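PDB 3Q2K: oxidoreductase from Bordetella pertussis, which binds NADH and a UDP-linked N-acetylglucosaminuronic acid and probably catalyses NAD-dependent oxidation of that sugar on the route to 2,3-diacetamido-2,3-dideoxy-D-mannuronic acid. Local coordinates for residues G132-M135 / V136-C139; K163-Q167 / G168-R172; D303-I306 / R307-N310. All coordinates share one frame; numbering follows the deposited sequence.

All three contacts are local, each within one continuous run of chain. Interaction 1 lies in the middle of helix 129-142 of the NAD-binding Rossmann fold and is half buried. Interaction 2 ends helix 156-166, and interaction 3 starts helix 306-315; both belong to the C-terminal alpha/beta part. Interaction 3 is the most exposed, while in interaction 2 Ala164, Arg169 and Phe170 are buried. Mid-helix, four regular backbone bonds repeat. At the two helix ends the bonds are fewer and less regular. Interactions 2 and 3 touch through a salt bridge, Arg169 NH1 to Asp303 OD1 at 3.1 Å. Interaction 1 stands apart, its centre about 33 Å from that of interaction 2.

Interaction 1 (G132-M135 / V136-C139); sequences GKRM and VKAC
Arg134 and Lys137 run side by side on one flank of helix 129-142, pointing the same way. The contact between them is aliphatic: Arg134 CG meets Lys137 CE at 3.3 Å. Lys137 gets there because CG sits between the backbone N and the carbonyl carbon (chi1 74°), with the chain extended beyond it. This also brings Lys137 CG to 3.2 Å from Arg134 O. The charged ends stay apart, with Arg134 NH2 and Lys137 NZ separated by 5.4 Å. Arg134 NH1 forms a salt bridge with Asp131, and Lys133 NZ one with Glu130.

The backbone bonds are the i to i+4 ladder of an alpha helix. Val136 N donates to Gly132 O. Val136 CG2 lies beside that N and so comes to 3.3 Å from Gly132 O, the oxygen the N bonds to. Lys137 N donates to Lys133 O at 2.9 Å. Ala138 N reaches Arg134 O less straight, at an N-H...O angle of 151°. Cys139 N completes the series on Met135 O.

Apolar side chains occupy the buried side. The helix is the crossover of the beta-alpha-beta unit between strands 118-121 and 146-148. Val136 packs on Leu346 of helix 342-361, while Met135 and Ala138 lean on helix 105-114, where the Met135 side chain comes within about 5 Å of that of His105, an NADH-binding residue.

The chemistry implies a graded surface: Lys137 sits in solvent, while Arg134 is only partly exposed against Trp107, its charge probably offset by Asp131.

Interaction 2 (K163-Q167 / G168-R172); sequences KAIEQ and GRFGR
Ile165 has CG1 anti to its carbonyl carbon (chi1 -71°), and Phe170 has CG placed likewise (chi1 -81°). These torsions bring Ile165 CG1 to 3.5 Å from Phe170 CE2, with the two side chains set at a slant to each other. Ala164 CB lies farther from Phe170 CE2, at 4.2 Å. Arg169 CD passes 3.9 Å from Ala164 CB and 3.5 Å from Gln167 OE1. Gln167 and Arg169 lie alongside each other, with amide and guanidinium planes 24° apart.

The backbone forms a Schellman motif that ends helix 156-166. Gly168 is its C-prime residue, with positive phi. Arg169 N donates to Ala164 O at 3.1 Å, in the carbonyl plane. Gly168 N reaches Ile165 O at 3.3 Å from well above that carbonyl plane. A type I turn from Gly168 to Gly171 follows and leads the chain toward strand 173-181.

Outside the segments, Phe296 of strand 290-296 meets the Phe170 ring edge-to-face and makes a cation-pi contact with Arg169. Ile274 of strand 269-276 touches both Ile165 and Phe170. The guanidinium of buried Arg169 is anchored through NH1 by its salt bridge to Asp303.

Interaction 3 (D303-I306 / R307-N310); sequences DDKI and REAN
Ile306 and Asn310 stand side by side, one helical turn apart, pointing the same way. Ile306 CG2 touches Asn310 OD1 at 3.6 Å. Asn310 has CG anti to its carbonyl carbon (chi1 -64°), which folds the amide back along the helix, and CG comes to 3.1 Å from Ile306 O. That oxygen takes a nearly straight bond from Asn310 N at 2.8 Å, with an N-H...O angle of 172°. A second backbone bond runs from Ala309 N to Lys305 O at 2.9 Å. It is more bent, at 134°. Ala309 CB also packs against Lys305 O, at 3.4 Å.

These two bonds open helix 306-315. Lys305 occupies the N-cap position, and the end of a 3-10 segment, Asp303 and Asp304, leads into it. Lys305 and Glu308 have opposite charges on the exposed side. Lys305 NZ and Glu308 OE1 are 5.7 Å apart, too far for contact.

The inner side of the turn packs on strand 290-296 and helix 156-166. Ile306 meets Ile291 and Trp294 of the strand, and Asn310 meets Arg290 and Ile291, while Ala309 is buried against Ala156 and Leu160 of the helix. Asp303 ties the lead-in to its surroundings: its OD1 takes a hydrogen bond from Trp294 NE1, and its OD2 accepts from His300 N.

Interaction 1 (G132-M135 / V136-C139)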
loop_
_atom_site.group_PDB
_atom_site.type_symbol
_atom_site.label_atom_id
_atom_site.label_comp_id
_atom_site.label_asym_id
_atom_site.label_seq_id
_atom_site.Cartn_x
_atom_site.Cartn_y
_atom_site.Cartn_z
ATOM N N GLY C 132 2.085 1.234 -28.613
ATOM C CA GLY C 132 2.488 -0.040 -29.201
ATOM C C GLY C 132 1.307 -0.980 -29.417
ATOM O O GLY C 132 1.247 -1.639 -30.456
ATOM N N LYS C 133 0.374 -1.081 -28.470
ATOM C CA LYS C 133 -0.881 -1.786 -28.734
ATOM C C LYS C 133 -1.661 -1.270 -29.949
ATOM O O LYS C 133 -2.187 -2.048 -30.749
ATOM C CB LYS C 133 -1.786 -1.856 -27.502
ATOM C CG LYS C 133 -1.273 -2.816 -26.422
ATOM C CD LYS C 133 -2.270 -3.069 -25.294
ATOM C CE LYS C 133 -2.608 -1.728 -24.666
ATOM N NZ LYS C 133 -3.222 -1.774 -23.312
ATOM N N ARG C 134 -1.763 0.045 -30.091
ATOM C CA ARG C 134 -2.498 0.642 -31.200
ATOM C C ARG C 134 -1.813 0.344 -32.531
ATOM O O ARG C 134 -2.510 0.037 -33.498
ATOM C CB ARG C 134 -2.581 2.151 -31.004
ATOM C CG ARG C 134 -3.985 2.701 -30.892
ATOM C CD ARG C 134 -3.866 4.206 -31.055
ATOM N NE ARG C 134 -2.895 4.776 -30.122
ATOM C CZ ARG C 134 -3.053 4.909 -28.806
ATOM N NH1 ARG C 134 -2.088 5.442 -28.066
ATOM N NH2 ARG C 134 -4.161 4.509 -28.196
ATOM N N MET C 135 -0.484 0.403 -32.589
ATOM C CA MET C 135 0.255 0.001 -33.795
ATOM C C MET C 135 -0.198 -1.404 -34.176
ATOM O O MET C 135 -0.651 -1.614 -35.301
ATOM C CB MET C 135 1.765 -0.152 -33.558
ATOM C CG MET C 135 2.558 1.079 -33.187
ATOM S SD MET C 135 4.177 0.385 -32.819
ATOM C CE MET C 135 4.760 0.010 -34.472
ATOM N N VAL C 136 -0.011 -2.379 -33.290
ATOM C CA VAL C 136 -0.460 -3.750 -33.546
ATOM C C VAL C 136 -1.919 -3.921 -33.974
ATOM O O VAL C 136 -2.283 -4.629 -34.921
ATOM C CB VAL C 136 -0.224 -4.652 -32.326
ATOM C CG1 VAL C 136 -0.607 -6.096 -32.613
ATOM C CG2 VAL C 136 1.236 -4.532 -31.947
ATOM N N LYS C 137 -2.829 -3.278 -33.259
ATOM C CA LYS C 137 -4.193 -3.451 -33.727
ATOM C C LYS C 137 -4.328 -2.956 -35.166
ATOM O O LYS C 137 -4.960 -3.596 -36.006
ATOM C CB LYS C 137 -5.221 -2.832 -32.774
ATOM C CG LYS C 137 -5.295 -1.316 -32.803
ATOM C CD LYS C 137 -6.211 -0.810 -31.700
ATOM C CE LYS C 137 -6.471 0.684 -31.822
ATOM N NZ LYS C 137 -7.437 1.160 -30.793
ATOM N N ALA C 138 -3.689 -1.835 -35.477
ATOM C CA ALA C 138 -3.935 -1.195 -36.765
ATOM C C ALA C 138 -3.487 -2.101 -37.903
ATOM O O ALA C 138 -4.230 -2.318 -38.868
ATOM C CB ALA C 138 -3.216 0.140 -36.856
ATOM N N CYS C 139 -2.272 -2.625 -37.781
ATOM C CA CYS C 139 -1.789 -3.604 -38.756
ATOM C C CYS C 139 -2.630 -4.869 -38.859
ATOM O O CYS C 139 -2.760 -5.479 -39.919
ATOM C CB CYS C 139 -0.373 -4.040 -38.395
ATOM S SG CYS C 139 0.710 -2.633 -38.675
#

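Interaction 2 (K163-Q167 / G168-R172)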
loop_
_atom_site.group_PDB
_atom_site.type_symbol
_atom_site.label_atom_id
_atom_site.label_comp_id
_atom_site.label_asym_id
_atom_site.label_seq_id
_atom_site.Cartn_x
_atom_site.Cartn_y
_atom_site.Cartn_z
ATOM N N LYS C 163 18.548 -22.876 -28.822
ATOM C CA LYS C 163 18.400 -24.293 -29.102
ATOM C C LYS C 163 18.545 -25.142 -27.841
ATOM O O LYS C 163 17.755 -26.053 -27.606
ATOM C CB LYS C 163 19.369 -24.722 -30.205
ATOM C CG LYS C 163 18.729 -24.669 -31.575
ATOM C CD LYS C 163 19.564 -23.804 -32.499
ATOM C CE LYS C 163 18.907 -23.692 -33.868
ATOM N NZ LYS C 163 19.455 -22.563 -34.672
ATOM N N ALA C 164 19.549 -24.894 -27.009
ATOM C CA ALA C 164 19.628 -25.730 -25.821
ATOM C C ALA C 164 18.449 -25.479 -24.889
ATOM O O ALA C 164 17.951 -26.382 -24.218
ATOM C CB ALA C 164 20.935 -25.501 -25.108
ATOM N N ILE C 165 17.993 -24.234 -24.822
ATOM C CA ILE C 165 16.883 -24.024 -23.909
ATOM C C ILE C 165 15.671 -24.763 -24.462
ATOM O O ILE C 165 14.894 -25.320 -23.685
ATOM C CB ILE C 165 16.522 -22.552 -23.690
ATOM C CG1 ILE C 165 17.614 -21.869 -22.865
ATOM C CG2 ILE C 165 15.148 -22.464 -23.036
ATOM C CD1 ILE C 165 17.377 -20.367 -22.940
ATOM N N GLU C 166 15.518 -24.794 -25.782
ATOM C CA GLU C 166 14.293 -25.361 -26.326
ATOM C C GLU C 166 14.285 -26.882 -26.209
ATOM O O GLU C 166 13.213 -27.471 -26.136
ATOM C CB GLU C 166 13.946 -24.893 -27.742
ATOM C CG GLU C 166 13.425 -23.463 -27.890
ATOM C CD GLU C 166 13.364 -23.059 -29.355
ATOM O OE1 GLU C 166 13.895 -23.821 -30.190
ATOM O OE2 GLU C 166 12.818 -21.988 -29.689
ATOM N N GLN C 167 15.436 -27.538 -26.161
ATOM C CA GLN C 167 15.395 -28.992 -26.030
ATOM C C GLN C 167 15.569 -29.439 -24.587
ATOM O O GLN C 167 16.075 -30.533 -24.344
ATOM C CB GLN C 167 16.565 -29.591 -26.805
ATOM C CG GLN C 167 16.571 -29.173 -28.260
ATOM C CD GLN C 167 17.983 -29.173 -28.787
ATOM O OE1 GLN C 167 18.918 -29.511 -28.056
ATOM N NE2 GLN C 167 18.137 -28.782 -30.046
ATOM N N GLY C 168 15.212 -28.576 -23.643
ATOM C CA GLY C 168 15.308 -28.948 -22.239
ATOM C C GLY C 168 16.693 -29.280 -21.715
ATOM O O GLY C 168 16.780 -29.856 -20.634
ATOM N N ARG C 169 17.778 -28.920 -22.397
ATOM C CA ARG C 169 19.110 -29.212 -21.845
ATOM C C ARG C 169 19.517 -28.539 -20.533
ATOM O O ARG C 169 20.430 -28.997 -19.848
ATOM C CB ARG C 169 20.179 -28.950 -22.904
ATOM C CG ARG C 169 19.942 -29.761 -24.171
ATOM C CD ARG C 169 20.977 -29.426 -25.237
ATOM N NE ARG C 169 22.320 -29.737 -24.757
ATOM C CZ ARG C 169 23.452 -29.256 -25.260
ATOM N NH1 ARG C 169 24.618 -29.620 -24.735
ATOM N NH2 ARG C 169 23.404 -28.396 -26.272
ATOM N N PHE C 170 18.898 -27.423 -20.161
ATOM C CA PHE C 170 19.238 -26.774 -18.902
ATOM C C PHE C 170 18.533 -27.388 -17.709
ATOM O O PHE C 170 18.933 -27.133 -16.574
ATOM C CB PHE C 170 18.823 -25.306 -18.889
ATOM C CG PHE C 170 19.797 -24.424 -19.593
ATOM C CD1 PHE C 170 20.863 -23.886 -18.897
ATOM C CD2 PHE C 170 19.638 -24.125 -20.931
ATOM C CE1 PHE C 170 21.732 -23.035 -19.538
ATOM C CE2 PHE C 170 20.520 -23.292 -21.588
ATOM C CZ PHE C 170 21.584 -22.765 -20.885
ATOM N N GLY C 171 17.545 -28.234 -17.978
ATOM C CA GLY C 171 16.607 -28.599 -16.920
ATOM C C GLY C 171 15.916 -27.346 -16.414
ATOM O O GLY C 171 15.826 -26.315 -17.089
ATOM N N ARG C 172 15.456 -27.425 -15.170
ATOM C CA ARG C 172 14.822 -26.308 -14.476
ATOM C C ARG C 172 15.802 -25.139 -14.498
ATOM O O ARG C 172 16.908 -25.304 -13.996
ATOM C CB ARG C 172 14.596 -26.755 -13.032
ATOM C CG ARG C 172 13.811 -25.816 -12.138
ATOM C CD ARG C 172 12.482 -25.562 -12.812
ATOM N NE ARG C 172 11.758 -24.532 -12.081
ATOM C CZ ARG C 172 11.264 -24.729 -10.865
ATOM N NH1 ARG C 172 10.576 -23.766 -10.263
ATOM N NH2 ARG C 172 11.476 -25.893 -10.267
#

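Interaction 3 (D303-I306 / R307-N310)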
loop_
_atom_site.group_PDB
_atom_site.type_symbol
_atom_site.label_atom_id
_atom_site.label_comp_id
_atom_site.label_asym_id
_atom_site.label_seq_id
_atom_site.Cartn_x
_atom_site.Cartn_y
_atom_site.Cartn_z
ATOM N N ASP C 303 27.707 -28.565 -28.990
ATOM C CA ASP C 303 28.929 -28.404 -28.204
ATOM C C ASP C 303 30.156 -28.106 -29.059
ATOM O O ASP C 303 31.031 -27.343 -28.653
ATOM C CB ASP C 303 29.211 -29.642 -27.344
ATOM C CG ASP C 303 28.117 -29.901 -26.326
ATOM O OD1 ASP C 303 27.384 -28.953 -25.968
ATOM O OD2 ASP C 303 27.983 -31.062 -25.885
ATOM N N ASP C 304 30.245 -28.712 -30.239
ATOM C CA ASP C 304 31.395 -28.436 -31.093
ATOM C C ASP C 304 31.266 -27.184 -31.952
ATOM O O ASP C 304 32.144 -26.920 -32.770
ATOM C CB ASP C 304 31.696 -29.622 -32.009
ATOM C CG ASP C 304 31.864 -30.915 -31.238
ATOM O OD1 ASP C 304 32.618 -30.910 -30.241
ATOM O OD2 ASP C 304 31.226 -31.916 -31.632
ATOM N N LYS C 305 30.208 -26.398 -31.785
ATOM C CA LYS C 305 29.908 -25.366 -32.772
ATOM C C LYS C 305 30.212 -23.965 -32.249
ATOM O O LYS C 305 29.888 -22.957 -32.882
ATOM C CB LYS C 305 28.431 -25.445 -33.166
ATOM C CG LYS C 305 28.044 -26.575 -34.109
ATOM C CD LYS C 305 26.750 -26.222 -34.841
ATOM C CE LYS C 305 25.923 -27.443 -35.226
ATOM N NZ LYS C 305 26.775 -28.622 -35.559
ATOM N N ILE C 306 30.827 -23.921 -31.071
ATOM C CA ILE C 306 30.935 -22.678 -30.310
ATOM C C ILE C 306 31.917 -21.642 -30.837
ATOM O O ILE C 306 31.608 -20.452 -30.962
ATOM C CB ILE C 306 31.383 -22.912 -28.861
ATOM C CG1 ILE C 306 30.385 -23.853 -28.183
ATOM C CG2 ILE C 306 31.555 -21.546 -28.193
ATOM C CD1 ILE C 306 30.857 -24.408 -26.861
ATOM N N ARG C 307 33.126 -22.131 -31.093
ATOM C CA ARG C 307 34.184 -21.209 -31.503
ATOM C C ARG C 307 33.712 -20.634 -32.831
ATOM O O ARG C 307 33.761 -19.430 -33.087
ATOM C CB ARG C 307 35.573 -21.852 -31.583
ATOM C CG ARG C 307 36.665 -20.887 -31.131
ATOM C CD ARG C 307 38.109 -21.334 -31.320
ATOM N NE ARG C 307 38.795 -20.586 -32.372
ATOM C CZ ARG C 307 39.148 -21.107 -33.544
ATOM N NH1 ARG C 307 39.750 -20.374 -34.473
ATOM N NH2 ARG C 307 38.894 -22.386 -33.786
ATOM N N GLU C 308 33.166 -21.517 -33.659
ATOM C CA GLU C 308 32.648 -21.069 -34.940
ATOM C C GLU C 308 31.487 -20.097 -34.722
ATOM O O GLU C 308 31.327 -19.139 -35.473
ATOM C CB GLU C 308 32.307 -22.302 -35.786
ATOM C CG GLU C 308 31.086 -22.196 -36.693
ATOM C CD GLU C 308 30.897 -23.430 -37.559
ATOM O OE1 GLU C 308 29.989 -24.253 -37.302
ATOM O OE2 GLU C 308 31.704 -23.569 -38.503
ATOM N N ALA C 309 30.641 -20.277 -33.712
ATOM C CA ALA C 309 29.532 -19.334 -33.580
ATOM C C ALA C 309 30.021 -17.963 -33.084
ATOM O O ALA C 309 29.571 -16.898 -33.523
ATOM C CB ALA C 309 28.483 -19.915 -32.644
ATOM N N ASN C 310 30.978 -17.992 -32.160
ATOM C CA ASN C 310 31.620 -16.777 -31.660
ATOM C C ASN C 310 32.215 -16.016 -32.839
ATOM O O ASN C 310 32.015 -14.805 -32.988
ATOM C CB ASN C 310 32.745 -17.111 -30.671
ATOM C CG ASN C 310 32.244 -17.785 -29.412
ATOM O OD1 ASN C 310 32.999 -18.282 -28.569
ATOM N ND2 ASN C 310 30.926 -17.914 -29.339
#